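Long-range contacts in Lmo2470 protein (Listeria monocytogenes EGD-e, PDB 5HL3), which is a calcium-binding internalin with leucine-rich repeats that interacts with afadin and facilitates crossing of the basement membrane: residues Pro146-Leu151 with Asn167-Leu172; Leu116-Asn121 with Asp141-Pro146. All blocks are in the same frame, centred on the assembly; numbering follows the deposited sequence.

Contact 1: Pro146-Leu151 with Asn167-Leu172; sequences PALKQL and NNIPLL. With CA (calcium ion), chain F.
Leu148 and Ile169 run alongside one another in the same direction, the branch methyl CG2 of Ile169 resting 4.0 Å from CB of Leu148. In Ile169, CG1 is flanked by both N and C (chi1 53°), which leaves CG2 as the branch that faces Leu148. CD1 of Leu172 lies 4.4 Å from Leu148 CG and also rests against the backbone carbonyl of Lys149 (3.6 Å from CD1 to Lys149 O). Nearer the surface, Leu171 sends CD1 to 4.1 Å from Ala147 CA, while the extended chain of Lys149 passes it, CG 3.6 Å from Leu171 O.

Polar contact is sparse. No hydrogen bond joins the two segments: Leu148 O faces Leu172 N at 3.4 Å with too poor an angle, and has at most a weak, bent CA-H...O contact with Leu172 CA. Within 167-172 a type I turn is closed by Leu172 N donating to Ile169 O. At the far end Asn167 leaves the contact for a calcium ion, bound by its OD1 at 2.4 Å together with three waters, Gln189 and Asn190.

Pro146-Leu148 and Pro170-Leu172 lie next to each other at corresponding positions of successive leucine-rich repeats, each just before its strand. The backbone of Lys149 bonds to Asp126 on one flank and to Ile173 and Thr174 on the other, and strand 150-152 runs parallel between strands 127-129 and 174-176.

Contact 2: Leu116-Asn121 with Asp141-Pro146; sequences LPNYQN and DFTGMP
Leu116 meets the Phe142 ring at its edge, in the ring plane, with CD2 3.7 Å from CE1; its side chain comes in roughly perpendicular to that of Phe142. The Tyr119 ring carries CB of Pro117 over one face, offset toward the rim. Selenium of Met145, a selenomethionine, approaches that ring obliquely, 5.5 Å from SE to the Tyr119 centroid, in a Met-aromatic contact, and packs on Tyr119 CB.

The amide of Asn118, centre of an inverse gamma turn, uses both ends on Thr143. Its OD1 accepts from Thr143 N in the carbonyl plane, on a lone pair, in a 3.0 Å bond (160° at the hydrogen). Its ND2 donates to Thr143 OG1, which lies tilted from the amide plane. Extending CG opposite the backbone N (chi1 -178°) carries this amide across. Gln120 folds back at chi2 (-64°), so that NE2 donates to Thr143 OG1 and to Asn118 O, the latter from above its carbonyl plane. Two amides therefore grip one hydroxyl oxygen.

Gly144 brings CA to 3.5 Å from Tyr119 O. One water bridges Asn118 OD1, Tyr119 O and Gly144 N; two donate to Gly144 O, one also to Gln120 O and the other, weakly, to Tyr119 O; a fourth joins Gln120 OE1 to Thr143 O.

A polar rim over a buried apolar interior between neighbouring coils is the layering of a leucine-rich repeat solenoid.

How the contacts relate
Contacts 1 and 2 illustrate how a solenoid grows by repetition: they follow in series, share Pro146, and have centres 10 Å apart. Segment 141-146 receives 116-121 on one flank and meets 167-172 on the other. There Asp141 OD2 probably accepts a hydrogen bond from Asn167 ND2 at 2.8 Å, at the position where Asn118 reaches Thr143 one repeat earlier, though by different bonds. Since Asn167 OD1 binds calcium, Asp141, whose side chain is about 7 Å from the ion, probably acts as a second-shell residue that helps to orient the amide of Asn167. Asn168 ND2 probably bonds to Phe142 O (3.0 Å), and Ile169 CG2 packs 3.6 Å from Met145 O.

Contact 1: Pro146-Leu151 with Asn167-Leu172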
loop_
_atom_site.group_PDB
_atom_site.type_symbol
_atom_site.label_atom_id
_atom_site.label_comp_id
_atom_site.label_asym_id
_atom_site.label_seq_id
_atom_site.Cartn_x
_atom_site.Cartn_y
_atom_site.Cartn_z
ATOM N N PRO A 146 -9.284 -13.837 15.686
ATOM C CA PRO A 146 -7.989 -14.475 15.912
ATOM C C PRO A 146 -7.408 -15.180 14.697
ATOM O O PRO A 146 -6.193 -15.459 14.676
ATOM C CB PRO A 146 -8.284 -15.467 17.025
ATOM C CG PRO A 146 -9.724 -15.806 16.885
ATOM C CD PRO A 146 -10.353 -14.483 16.473
ATOM N N ALA A 147 -8.239 -15.476 13.699
ATOM C CA ALA A 147 -7.802 -16.225 12.539
ATOM C C ALA A 147 -7.546 -15.322 11.326
ATOM O O ALA A 147 -7.335 -15.810 10.219
ATOM C CB ALA A 147 -8.799 -17.311 12.229
ATOM N N LEU A 148 -7.537 -14.005 11.520
ATOM C CA LEU A 148 -7.343 -13.094 10.392
ATOM C C LEU A 148 -5.990 -13.326 9.702
ATOM O O LEU A 148 -4.961 -13.387 10.372
ATOM C CB LEU A 148 -7.455 -11.631 10.841
ATOM C CG LEU A 148 -7.657 -10.598 9.731
ATOM C CD1 LEU A 148 -9.044 -10.739 9.138
ATOM C CD2 LEU A 148 -7.470 -9.198 10.285
ATOM N N LYS A 149 -6.004 -13.473 8.384
ATOM C CA LYS A 149 -4.800 -13.749 7.588
ATOM C C LYS A 149 -4.458 -12.711 6.532
ATOM O O LYS A 149 -3.275 -12.552 6.181
ATOM C CB LYS A 149 -4.907 -15.131 6.929
ATOM C CG LYS A 149 -4.709 -16.245 7.943
ATOM C CD LYS A 149 -4.759 -17.628 7.314
ATOM C CE LYS A 149 -4.583 -18.685 8.365
ATOM N NZ LYS A 149 -4.619 -20.065 7.821
ATOM N N GLN A 150 -5.463 -11.985 6.031
ATOM C CA GLN A 150 -5.220 -11.001 4.979
ATOM C C GLN A 150 -6.015 -9.754 5.226
ATOM O O GLN A 150 -7.227 -9.812 5.498
ATOM C CB GLN A 150 -5.555 -11.549 3.594
ATOM C CG GLN A 150 -4.936 -12.886 3.270
ATOM C CD GLN A 150 -5.231 -13.299 1.840
ATOM O OE1 GLN A 150 -6.389 -13.433 1.442
ATOM N NE2 GLN A 150 -4.193 -13.474 1.058
ATOM N N LEU A 151 -5.360 -8.605 5.063
ATOM C CA LEU A 151 -5.989 -7.319 5.288
ATOM C C LEU A 151 -5.616 -6.381 4.134
ATOM O O LEU A 151 -4.438 -6.006 4.002
ATOM C CB LEU A 151 -5.564 -6.787 6.652
ATOM C CG LEU A 151 -6.217 -5.531 7.158
ATOM C CD1 LEU A 151 -7.734 -5.638 7.180
ATOM C CD2 LEU A 151 -5.672 -5.218 8.549
ATOM N N ASN A 167 -1.946 -6.425 18.136
ATOM C CA ASN A 167 -1.602 -7.384 19.183
ATOM C C ASN A 167 -2.204 -8.766 19.105
ATOM O O ASN A 167 -1.652 -9.678 19.671
ATOM C CB ASN A 167 -1.975 -6.786 20.552
ATOM C CG ASN A 167 -1.021 -5.692 20.972
ATOM O OD1 ASN A 167 0.107 -5.978 21.307
ATOM N ND2 ASN A 167 -1.441 -4.427 20.880
ATOM N N ASN A 168 -3.320 -8.918 18.409
ATOM C CA ASN A 168 -4.129 -10.147 18.554
ATOM C C ASN A 168 -4.515 -10.820 17.249
ATOM O O ASN A 168 -5.544 -11.522 17.188
ATOM C CB ASN A 168 -5.395 -9.821 19.354
ATOM C CG ASN A 168 -5.130 -8.911 20.542
ATOM O OD1 ASN A 168 -4.406 -9.281 21.469
ATOM N ND2 ASN A 168 -5.717 -7.729 20.523
ATOM N N ILE A 169 -3.733 -10.604 16.199
ATOM C CA ILE A 169 -3.941 -11.269 14.898
ATOM C C ILE A 169 -2.657 -12.006 14.489
ATOM O O ILE A 169 -2.010 -11.688 13.479
ATOM C CB ILE A 169 -4.467 -10.309 13.808
ATOM C CG1 ILE A 169 -3.592 -9.059 13.660
ATOM C CG2 ILE A 169 -5.924 -9.913 14.121
ATOM C CD1 ILE A 169 -3.926 -8.207 12.462
ATOM N N PRO A 170 -2.283 -13.043 15.275
ATOM C CA PRO A 170 -0.999 -13.708 15.078
ATOM C C PRO A 170 -0.814 -14.437 13.776
ATOM O O PRO A 170 0.332 -14.723 13.402
ATOM C CB PRO A 170 -0.966 -14.727 16.210
ATOM C CG PRO A 170 -2.393 -14.998 16.547
ATOM C CD PRO A 170 -3.057 -13.653 16.380
ATOM N N LEU A 171 -1.904 -14.713 13.066
ATOM C CA LEU A 171 -1.807 -15.445 11.811
ATOM C C LEU A 171 -1.705 -14.569 10.580
ATOM O O LEU A 171 -1.623 -15.090 9.469
ATOM C CB LEU A 171 -2.995 -16.402 11.670
ATOM C CG LEU A 171 -3.151 -17.410 12.798
ATOM C CD1 LEU A 171 -4.264 -18.383 12.492
ATOM C CD2 LEU A 171 -1.874 -18.152 13.035
ATOM N N LEU A 172 -1.615 -13.251 10.753
ATOM C CA LEU A 172 -1.621 -12.382 9.570
ATOM C C LEU A 172 -0.461 -12.685 8.609
ATOM O O LEU A 172 0.706 -12.748 9.025
ATOM C CB LEU A 172 -1.583 -10.912 10.008
ATOM C CG LEU A 172 -1.910 -9.898 8.918
ATOM C CD1 LEU A 172 -3.399 -9.921 8.630
ATOM C CD2 LEU A 172 -1.462 -8.492 9.323
HETATM CA CA CA F . 2.456 -6.156 21.474
HETATM O O HOH W 1 2.176 -4.392 19.804
HETATM O O HOH W 2 2.293 -4.652 23.387
HETATM O O HOH W 3 1.449 -7.737 23.103
#

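Contact 2: Leu116-Asn121 with Asp141-Pro146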
loop_
_atom_site.group_PDB
_atom_site.type_symbol
_atom_site.label_atom_id
_atom_site.label_comp_id
_atom_site.label_asym_id
_atom_site.label_seq_id
_atom_site.Cartn_x
_atom_site.Cartn_y
_atom_site.Cartn_z
ATOM N N LEU A 116 -14.394 0.539 10.066
ATOM C CA LEU A 116 -14.036 -0.842 10.326
ATOM C C LEU A 116 -14.255 -1.137 11.806
ATOM O O LEU A 116 -13.411 -0.804 12.636
ATOM C CB LEU A 116 -12.591 -1.149 9.897
ATOM C CG LEU A 116 -12.110 -2.578 10.197
ATOM C CD1 LEU A 116 -13.096 -3.658 9.778
ATOM C CD2 LEU A 116 -10.758 -2.816 9.551
ATOM N N PRO A 117 -15.387 -1.757 12.152
ATOM C CA PRO A 117 -15.637 -2.118 13.538
ATOM C C PRO A 117 -14.651 -3.132 14.083
ATOM O O PRO A 117 -14.055 -3.887 13.326
ATOM C CB PRO A 117 -17.037 -2.778 13.488
ATOM C CG PRO A 117 -17.648 -2.307 12.284
ATOM C CD PRO A 117 -16.561 -2.040 11.313
ATOM N N ASN A 118 -14.522 -3.167 15.410
ATOM C CA ASN A 118 -13.752 -4.215 16.059
ATOM C C ASN A 118 -14.705 -5.431 16.172
ATOM O O ASN A 118 -15.191 -5.760 17.250
ATOM C CB ASN A 118 -13.269 -3.697 17.408
ATOM C CG ASN A 118 -12.419 -4.699 18.151
ATOM O OD1 ASN A 118 -11.820 -5.599 17.558
ATOM N ND2 ASN A 118 -12.411 -4.575 19.480
ATOM N N TYR A 119 -14.914 -6.102 15.051
ATOM C CA TYR A 119 -15.928 -7.159 14.967
ATOM C C TYR A 119 -15.725 -8.223 16.025
ATOM O O TYR A 119 -14.609 -8.749 16.185
ATOM C CB TYR A 119 -15.887 -7.843 13.595
ATOM C CG TYR A 119 -16.390 -6.987 12.451
ATOM C CD1 TYR A 119 -17.733 -6.617 12.370
ATOM C CD2 TYR A 119 -15.549 -6.579 11.449
ATOM C CE1 TYR A 119 -18.213 -5.846 11.321
ATOM C CE2 TYR A 119 -16.015 -5.829 10.381
ATOM C CZ TYR A 119 -17.333 -5.450 10.344
ATOM O OH TYR A 119 -17.770 -4.673 9.289
ATOM N N GLN A 120 -16.832 -8.595 16.678
ATOM C CA GLN A 120 -16.821 -9.650 17.664
ATOM C C GLN A 120 -17.578 -10.905 17.264
ATOM O O GLN A 120 -17.344 -11.970 17.860
ATOM C CB GLN A 120 -17.397 -9.138 18.998
ATOM C CG GLN A 120 -16.621 -7.948 19.578
ATOM C CD GLN A 120 -15.207 -8.324 19.931
ATOM O OE1 GLN A 120 -14.987 -9.300 20.673
ATOM N NE2 GLN A 120 -14.242 -7.574 19.438
ATOM N N ASN A 121 -18.474 -10.806 16.279
ATOM C CA ASN A 121 -19.346 -11.933 15.944
ATOM C C ASN A 121 -18.900 -12.732 14.718
ATOM O O ASN A 121 -19.621 -13.624 14.276
ATOM C CB ASN A 121 -20.794 -11.460 15.767
ATOM C CG ASN A 121 -21.377 -10.923 17.045
ATOM O OD1 ASN A 121 -21.280 -11.564 18.090
ATOM N ND2 ASN A 121 -22.005 -9.771 16.962
ATOM N N ASP A 141 -7.385 -2.195 16.984
ATOM C CA ASP A 141 -6.462 -3.250 17.387
ATOM C C ASP A 141 -7.390 -4.463 17.661
ATOM O O ASP A 141 -7.821 -4.690 18.771
ATOM C CB ASP A 141 -5.661 -2.823 18.612
ATOM C CG ASP A 141 -4.576 -3.811 18.989
ATOM O OD1 ASP A 141 -4.238 -4.696 18.180
ATOM O OD2 ASP A 141 -4.072 -3.698 20.137
ATOM N N PHE A 142 -7.673 -5.204 16.597
ATOM C CA PHE A 142 -8.707 -6.246 16.618
ATOM C C PHE A 142 -8.576 -7.186 17.791
ATOM O O PHE A 142 -7.491 -7.698 18.049
ATOM C CB PHE A 142 -8.650 -7.109 15.362
ATOM C CG PHE A 142 -8.597 -6.327 14.078
ATOM C CD1 PHE A 142 -9.731 -5.678 13.568
ATOM C CD2 PHE A 142 -7.400 -6.255 13.357
ATOM C CE1 PHE A 142 -9.636 -4.967 12.391
ATOM C CE2 PHE A 142 -7.319 -5.579 12.172
ATOM C CZ PHE A 142 -8.433 -4.940 11.698
ATOM N N THR A 143 -9.689 -7.463 18.451
ATOM C CA THR A 143 -9.705 -8.406 19.581
ATOM C C THR A 143 -10.582 -9.604 19.333
ATOM O O THR A 143 -10.573 -10.504 20.156
ATOM C CB THR A 143 -10.192 -7.724 20.882
ATOM O OG1 THR A 143 -11.482 -7.153 20.646
ATOM C CG2 THR A 143 -9.222 -6.656 21.380
ATOM N N GLY A 144 -11.344 -9.628 18.236
ATOM C CA GLY A 144 -12.325 -10.720 17.994
ATOM C C GLY A 144 -12.118 -11.560 16.745
ATOM O O GLY A 144 -13.004 -12.365 16.378
HETATM N N MSE A 145 -10.974 -11.410 16.083
HETATM C CA MSE A 145 -10.722 -12.130 14.819
HETATM C C MSE A 145 -9.376 -12.786 14.882
HETATM O O MSE A 145 -8.438 -12.431 14.162
HETATM C CB MSE A 145 -10.848 -11.176 13.649
HETATM C CG MSE A 145 -12.301 -10.714 13.454
HETATM SE SE MSE A 145 -12.608 -9.568 11.898
HETATM C CE MSE A 145 -11.618 -8.008 12.507
ATOM N N PRO A 146 -9.284 -13.837 15.686
ATOM C CA PRO A 146 -7.989 -14.475 15.912
ATOM C C PRO A 146 -7.408 -15.180 14.697
ATOM O O PRO A 146 -6.193 -15.459 14.676
ATOM C CB PRO A 146 -8.284 -15.467 17.025
ATOM C CG PRO A 146 -9.724 -15.806 16.885
ATOM C CD PRO A 146 -10.353 -14.483 16.473
HETATM O O HOH W 4 -12.036 -7.875 16.045
HETATM O O HOH W 5 -15.324 -11.276 15.125
HETATM O O HOH W 6 -14.913 -13.125 18.331
HETATM O O HOH W 7 -12.816 -10.469 22.039
#